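Local structure of endo-1,4-b-d-mannanase (Trichoderma reesei, 1QNR) at residues Leu32-His35 against Ala36-Asp39; Gly119-Ala122 against Tyr123-Phe127; Ala139-Thr142 against Gln143-Lys146. The protein hydrolyses the beta-1,4-mannosidic bonds inside mannan chains, as the TIM-barrel catalytic domain of a family 5 glycoside hydrolase. All blocks are in the same frame, centred on the assembly; numbering follows the deposited sequence.

Interaction 1: Leu32-His35 against Ala36-Asp39; sequences LTNH and ADVD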
loop_
_atom_site.group_PDB
_atom_site.type_symbol
_atom_site.label_atom_id
_atom_site.label_comp_id
_atom_site.label_asym_id
_atom_site.label_seq_id
_atom_site.Cartn_x
_atom_site.Cartn_y
_atom_site.Cartn_z
ATOM N N LEU A 32 2.246 -0.640 -16.531
ATOM C CA LEU A 32 1.966 0.016 -17.840
ATOM C C LEU A 32 3.263 0.078 -18.660
ATOM O O LEU A 32 4.285 0.601 -18.179
ATOM C CB LEU A 32 1.411 1.426 -17.578
ATOM C CG LEU A 32 0.044 1.466 -16.913
ATOM C CD1 LEU A 32 -0.313 2.915 -16.510
ATOM C CD2 LEU A 32 -1.105 0.894 -17.765
ATOM N N THR A 33 3.206 -0.273 -19.950
ATOM C CA THR A 33 4.433 -0.237 -20.764
ATOM C C THR A 33 4.485 0.982 -21.679
ATOM O O THR A 33 5.579 1.330 -22.183
ATOM C CB THR A 33 4.591 -1.459 -21.679
ATOM O OG1 THR A 33 3.472 -1.606 -22.558
ATOM C CG2 THR A 33 4.863 -2.702 -20.829
ATOM N N ASN A 34 3.366 1.666 -21.907
ATOM C CA ASN A 34 3.384 2.872 -22.720
ATOM C C ASN A 34 3.523 4.079 -21.770
ATOM O O ASN A 34 2.593 4.313 -20.957
ATOM C CB ASN A 34 2.069 2.873 -23.531
ATOM C CG ASN A 34 2.048 4.050 -24.478
ATOM O OD1 ASN A 34 2.849 4.970 -24.425
ATOM N ND2 ASN A 34 1.144 3.989 -25.459
ATOM N N HIS A 35 4.584 4.868 -21.851
ATOM C CA HIS A 35 4.763 6.057 -20.992
ATOM C C HIS A 35 3.629 7.019 -21.089
ATOM O O HIS A 35 3.265 7.699 -20.076
ATOM C CB HIS A 35 6.035 6.829 -21.495
ATOM C CG HIS A 35 7.270 6.018 -21.169
ATOM N ND1 HIS A 35 8.511 6.434 -21.617
ATOM C CD2 HIS A 35 7.447 4.869 -20.483
ATOM C CE1 HIS A 35 9.407 5.544 -21.201
ATOM N NE2 HIS A 35 8.811 4.576 -20.515
ATOM N N ALA A 36 2.962 7.153 -22.214
ATOM C CA ALA A 36 1.865 8.092 -22.363
ATOM C C ALA A 36 0.710 7.714 -21.426
ATOM O O ALA A 36 -0.003 8.603 -21.015
ATOM C CB ALA A 36 1.333 8.184 -23.812
ATOM N N ASP A 37 0.542 6.402 -21.145
ATOM C CA ASP A 37 -0.542 5.956 -20.277
ATOM C C ASP A 37 -0.250 6.211 -18.797
ATOM O O ASP A 37 -1.158 6.561 -18.025
ATOM C CB ASP A 37 -0.818 4.470 -20.531
ATOM C CG ASP A 37 -1.288 4.158 -21.959
ATOM O OD1 ASP A 37 -1.692 5.080 -22.688
ATOM O OD2 ASP A 37 -1.198 2.935 -22.290
ATOM N N VAL A 38 1.013 6.160 -18.372
ATOM C CA VAL A 38 1.358 6.605 -17.005
ATOM C C VAL A 38 1.151 8.118 -16.921
ATOM O O VAL A 38 0.506 8.620 -15.935
ATOM C CB VAL A 38 2.850 6.292 -16.693
ATOM C CG1 VAL A 38 3.265 6.888 -15.338
ATOM C CG2 VAL A 38 3.108 4.785 -16.738
ATOM N N ASP A 39 1.540 8.903 -17.944
ATOM C CA ASP A 39 1.438 10.372 -17.835
ATOM C C ASP A 39 -0.019 10.820 -17.840
ATOM O O ASP A 39 -0.402 11.689 -17.035
ATOM C CB ASP A 39 2.215 11.026 -18.993
ATOM C CG ASP A 39 3.750 10.852 -18.711
ATOM O OD1 ASP A 39 4.296 10.839 -17.597
ATOM O OD2 ASP A 39 4.432 10.754 -19.666
HETATM O O HOH W 1 0.550 0.847 -21.244
#

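Interaction 2: Gly119-Ala122 against Tyr123-Phe127; sequences GINA and YVNAF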
loop_
_atom_site.group_PDB
_atom_site.type_symbol
_atom_site.label_atom_id
_atom_site.label_comp_id
_atom_site.label_asym_id
_atom_site.label_seq_id
_atom_site.Cartn_x
_atom_site.Cartn_y
_atom_site.Cartn_z
ATOM N N GLY A 119 3.454 -13.291 -5.158
ATOM C CA GLY A 119 3.230 -13.267 -3.721
ATOM C C GLY A 119 4.155 -14.227 -2.970
ATOM O O GLY A 119 5.052 -14.907 -3.515
ATOM N N ILE A 120 3.799 -14.415 -1.669
ATOM C CA ILE A 120 4.424 -15.380 -0.760
ATOM C C ILE A 120 4.383 -16.750 -1.483
ATOM O O ILE A 120 5.365 -17.522 -1.366
ATOM C CB ILE A 120 3.726 -15.417 0.619
ATOM C CG1 ILE A 120 4.210 -14.159 1.393
ATOM C CG2 ILE A 120 4.059 -16.735 1.377
ATOM C CD1 ILE A 120 3.587 -13.949 2.787
ATOM N N ASN A 121 3.278 -17.113 -2.151
ATOM C CA ASN A 121 3.188 -18.430 -2.830
ATOM C C ASN A 121 4.281 -18.632 -3.852
ATOM O O ASN A 121 4.809 -19.782 -3.968
ATOM C CB ASN A 121 1.791 -18.594 -3.488
ATOM C CG ASN A 121 1.625 -19.958 -4.161
ATOM O OD1 ASN A 121 1.500 -20.077 -5.392
ATOM N ND2 ASN A 121 1.540 -20.915 -3.287
ATOM N N ALA A 122 4.741 -17.613 -4.586
ATOM C CA ALA A 122 5.843 -17.798 -5.557
ATOM C C ALA A 122 7.129 -18.109 -4.781
ATOM O O ALA A 122 7.990 -18.908 -5.272
ATOM C CB ALA A 122 5.986 -16.536 -6.408
ATOM N N TYR A 123 7.401 -17.513 -3.602
ATOM C CA TYR A 123 8.548 -17.908 -2.766
ATOM C C TYR A 123 8.385 -19.329 -2.265
ATOM O O TYR A 123 9.414 -20.073 -2.274
ATOM C CB TYR A 123 8.672 -16.892 -1.628
ATOM C CG TYR A 123 9.200 -15.521 -1.926
ATOM C CD1 TYR A 123 8.341 -14.521 -2.401
ATOM C CD2 TYR A 123 10.568 -15.171 -1.741
ATOM C CE1 TYR A 123 8.805 -13.238 -2.691
ATOM C CE2 TYR A 123 11.058 -13.897 -2.016
ATOM C CZ TYR A 123 10.150 -12.935 -2.457
ATOM O OH TYR A 123 10.645 -11.662 -2.717
ATOM N N VAL A 124 7.197 -19.759 -1.821
ATOM C CA VAL A 124 7.014 -21.147 -1.356
ATOM C C VAL A 124 7.297 -22.124 -2.500
ATOM O O VAL A 124 7.972 -23.166 -2.278
ATOM C CB VAL A 124 5.542 -21.320 -0.864
ATOM C CG1 VAL A 124 5.178 -22.794 -0.641
ATOM C CG2 VAL A 124 5.368 -20.486 0.412
ATOM N N ASN A 125 6.899 -21.839 -3.712
ATOM C CA ASN A 125 7.194 -22.766 -4.842
ATOM C C ASN A 125 8.718 -22.931 -5.037
ATOM O O ASN A 125 9.158 -24.053 -5.409
ATOM C CB ASN A 125 6.605 -22.191 -6.163
ATOM C CG ASN A 125 5.103 -22.310 -6.277
ATOM O OD1 ASN A 125 4.474 -23.114 -5.565
ATOM N ND2 ASN A 125 4.504 -21.504 -7.160
ATOM N N ALA A 126 9.516 -21.870 -4.841
ATOM C CA ALA A 126 10.943 -21.955 -5.072
ATOM C C ALA A 126 11.702 -22.488 -3.857
ATOM O O ALA A 126 12.716 -23.188 -4.052
ATOM C CB ALA A 126 11.530 -20.561 -5.355
ATOM N N PHE A 127 11.333 -22.115 -2.630
ATOM C CA PHE A 127 12.133 -22.355 -1.424
ATOM C C PHE A 127 11.451 -23.254 -0.438
ATOM O O PHE A 127 12.044 -23.440 0.675
ATOM C CB PHE A 127 12.463 -20.958 -0.800
ATOM C CG PHE A 127 13.136 -20.008 -1.784
ATOM C CD1 PHE A 127 14.303 -20.326 -2.446
ATOM C CD2 PHE A 127 12.520 -18.775 -2.058
ATOM C CE1 PHE A 127 14.909 -19.454 -3.334
ATOM C CE2 PHE A 127 13.087 -17.921 -2.977
ATOM C CZ PHE A 127 14.267 -18.259 -3.622
HETATM O O HOH W 2 1.715 -21.493 -8.175
HETATM O O HOH W 3 2.565 -23.661 -3.650
#

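Interaction 3: Ala139-Thr142 against Gln143-Lys146; sequences AAQT and QYRK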
loop_
_atom_site.group_PDB
_atom_site.type_symbol
_atom_site.label_atom_id
_atom_site.label_comp_id
_atom_site.label_asym_id
_atom_site.label_seq_id
_atom_site.Cartn_x
_atom_site.Cartn_y
_atom_site.Cartn_z
ATOM N N ALA A 139 16.247 -19.268 3.027
ATOM C CA ALA A 139 16.459 -18.989 1.596
ATOM C C ALA A 139 15.419 -17.993 1.093
ATOM O O ALA A 139 15.770 -17.096 0.287
ATOM C CB ALA A 139 16.359 -20.300 0.826
ATOM N N ALA A 140 14.157 -18.105 1.537
ATOM C CA ALA A 140 13.131 -17.125 1.032
ATOM C C ALA A 140 13.442 -15.730 1.555
ATOM O O ALA A 140 13.323 -14.748 0.752
ATOM C CB ALA A 140 11.727 -17.570 1.501
ATOM N N GLN A 141 13.800 -15.593 2.844
ATOM C CA GLN A 141 14.062 -14.234 3.381
ATOM C C GLN A 141 15.347 -13.646 2.791
ATOM O O GLN A 141 15.397 -12.428 2.601
ATOM C CB GLN A 141 14.139 -14.308 4.930
ATOM C CG GLN A 141 12.768 -14.560 5.587
ATOM C CD GLN A 141 11.721 -13.506 5.185
ATOM O OE1 GLN A 141 11.968 -12.294 5.297
ATOM N NE2 GLN A 141 10.565 -14.005 4.710
ATOM N N THR A 142 16.374 -14.506 2.489
ATOM C CA THR A 142 17.581 -13.993 1.863
ATOM C C THR A 142 17.297 -13.408 0.488
ATOM O O THR A 142 17.737 -12.285 0.131
ATOM C CB THR A 142 18.636 -15.126 1.742
ATOM O OG1 THR A 142 18.994 -15.439 3.114
ATOM C CG2 THR A 142 19.906 -14.645 1.036
ATOM N N GLN A 143 16.465 -14.066 -0.337
ATOM C CA GLN A 143 16.069 -13.505 -1.634
ATOM C C GLN A 143 15.132 -12.316 -1.499
ATOM O O GLN A 143 15.358 -11.305 -2.235
ATOM C CB GLN A 143 15.478 -14.605 -2.561
ATOM C CG GLN A 143 15.266 -14.112 -3.982
ATOM C CD GLN A 143 16.517 -13.689 -4.717
ATOM O OE1 GLN A 143 17.606 -14.273 -4.510
ATOM N NE2 GLN A 143 16.468 -12.687 -5.612
ATOM N N TYR A 144 14.159 -12.328 -0.601
ATOM C CA TYR A 144 13.283 -11.152 -0.354
ATOM C C TYR A 144 14.147 -9.938 -0.013
ATOM O O TYR A 144 13.883 -8.810 -0.535
ATOM C CB TYR A 144 12.267 -11.466 0.750
ATOM C CG TYR A 144 11.486 -10.284 1.300
ATOM C CD1 TYR A 144 10.423 -9.683 0.582
ATOM C CD2 TYR A 144 11.760 -9.806 2.590
ATOM C CE1 TYR A 144 9.736 -8.586 1.117
ATOM C CE2 TYR A 144 11.039 -8.734 3.148
ATOM C CZ TYR A 144 10.049 -8.112 2.376
ATOM O OH TYR A 144 9.382 -7.045 2.997
ATOM N N ARG A 145 15.140 -10.104 0.888
ATOM C CA ARG A 145 15.968 -8.924 1.229
ATOM C C ARG A 145 16.858 -8.483 0.054
ATOM O O ARG A 145 17.109 -7.256 -0.103
ATOM C CB ARG A 145 16.859 -9.182 2.488
ATOM C CG ARG A 145 15.984 -9.484 3.724
ATOM C CD ARG A 145 16.956 -9.700 4.921
ATOM N NE ARG A 145 16.210 -9.500 6.134
ATOM C CZ ARG A 145 16.528 -8.937 7.273
ATOM N NH1 ARG A 145 15.526 -9.009 8.165
ATOM N NH2 ARG A 145 17.743 -8.348 7.513
ATOM N N LYS A 146 17.292 -9.408 -0.808
ATOM C CA LYS A 146 18.048 -8.988 -2.008
ATOM C C LYS A 146 17.120 -8.179 -2.919
ATOM O O LYS A 146 17.559 -7.164 -3.510
ATOM C CB LYS A 146 18.572 -10.215 -2.784
ATOM C CG LYS A 146 19.783 -10.911 -2.201
ATOM C CD LYS A 146 20.273 -12.021 -3.168
ATOM C CE LYS A 146 20.873 -11.456 -4.419
ATOM N NZ LYS A 146 21.843 -12.384 -5.095
HETATM O O HOH W 4 14.003 -11.224 6.833
#

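Interaction 1: Leu32-His35 against Ala36-Asp39
Asn34 reaches across to Ala36 and Asp37 as the N-cap of helix 35-47, an outer helix of the TIM barrel that follows strand 21-25. With its CG anti to the backbone N (chi1 -176°), Asn34 turns its side chain forward over the first turn, and OD1 accepts from Ala36 N at 3.1 Å. The donor stands above the plane of the amide and does not point at a lone pair. Asparagine suits this place because its short side chain offers a carbonyl oxygen to an amide N-H that has no helical carbonyl before it; the methyl of Ala36 lies beside that oxygen. The backbone O of Asn34 takes Asp37 N at 2.9 Å, so main chain and side chain together satisfy two N-H groups of the opening turn.

Asp37 crosses Asn34 at about a right angle, amide and carboxylate planes 44° apart, and lays OD2 3.5 Å from Asn34 CB. The same oxygen accepts from a water that in turn accepts from Asn34 N. The water thus links the carboxylate to the N-H of the N-cap residue. The negative charge of Asp37 at the helix start is probably eased by the helix dipole. An alanine in place of Asp37, lacking the carboxylate, would probably leave the water on Asn34 N less firmly held and the helix start without a favourable charge.

Next to this polar cap, Leu32 packs on Val38 through apolar atoms, while Phe312 touches both Leu32 and Asp37. The carboxylate of Asp39 bonds to Tyr94 OH and Ser98 OG of helix 90-102, and His35 stacks its ring on Tyr94. Val38 CG2 lies equally near two atoms of Leu32, CB and CD1, at 3.9 Å from each.

Interaction 2: Gly119-Ala122 against Tyr123-Phe127
Asn121 sends CG out anti to the backbone N (chi1 -178°), whereas Asn125, one turn on, holds its CG anti to the carbonyl carbon (chi1 -74°), and these two settings bring the two amides near each other on the exposed face, the side chains crossing at a slant. The planes are turned 77° apart, and OD1 of Asn121 stays 3.8 Å from ND2 of Asn125, so two waters do the joining. One donates to Asn121 OD1 at 3.1 Å and accepts from Asn125 ND2 at 3.0 Å. The other accepts from Asn121 ND2 and donates to Asn125 OD1, the latter at 2.8 Å. Asparagine fits both places because each amide can give and take at once; Asn125 ND2 also donates to Asn62 OD1, which helps fix which way that amide faces.

This i, i+4 pairing belongs to helix 119-127, a short helix in the barrel's excursion between the neighbouring parallel strands 105-109 and 161-165. Val124 N bonds to Ile120 O at 2.9 Å and Asn125 N to Asn121 O, while Ala126 N to Ala122 O is weak. Next to the asparagines the beta-branched pair Ile120 and Val124 meet through their CG2 methyls, 4.1 Å apart.

The buried side belongs to Tyr123. Gly119 O lies in the plane of its ring, at the edge, 3.5 Å from CD1, and the same carbonyl accepts from Ala122 N. Gly119 has a positive phi, which a residue without a side chain tolerates easily. Beyond the helix the ring of Tyr123 sits edge-to-face with Trp134, and its hydroxyl bonds to Gln73 NE2. Ala122, whose lone methyl suits a buried place, touches Asp60 of strand 60-61, and its O accepts from Asn62 ND2.

Interaction 3: Ala139-Thr142 against Gln143-Lys146
Gln141 and Arg145, one turn apart on helix 138-155, share a water: it donates to Gln141 OE1 at 2.8 Å and accepts from Arg145 NE at 2.9 Å. Arg145 is modelled in two conformers; the bridge is described for one of them and is to that extent uncertain. There NH1 also bonds to Ser186 OG of helix 178-194. The bend of Gln141 at chi2 (-56°) carries its amide along Tyr144, the two side chains pointing the same way, with OE1 3.7 Å from Tyr144 CD2. That oxygen accepts from Trp183 NE1 as well, and NE2 donates to Trp134 O, so both ends of the glutamine amide are used.

Several other polar groups have partners. Tyr144 OH bonds to Leu166 O, Gln143 NE2 to Gln73 OE1, and Thr142 OG1 turns back to Thr138 O, a bond a short hydroxyl side chain makes readily in a helix. Four consecutive backbone bonds, from Gln143 N to Ala139 O through Lys146 N to Thr142 O, link the two segments. The side-chain polar ends thus go mostly to groups outside the pair, so cohesion within it rests mainly on the backbone bonds and one water.

All three are local contacts within outer helical parts of the barrel, yet their settings differ. Interaction 1 is a surface contact at a helix start, where polar groups serve N-H groups that lack helical partners. Interactions 2 and 3 run along helices and are partly buried; each combines water-bridged polar side chains with a buried tyrosine, whereas the water of interaction 1 sits at a helix start. These two belong to consecutive helices that touch: Phe127 packs on Ala139 and Ala140, and Tyr123 on Tyr144, with Trp134 edge-to-face to both tyrosines. Gln73 likewise bonds to Tyr123 and Gln143. Interaction 1 stands apart, its nearest atoms about 17 Å from interaction 2 and about 21 Å from interaction 3.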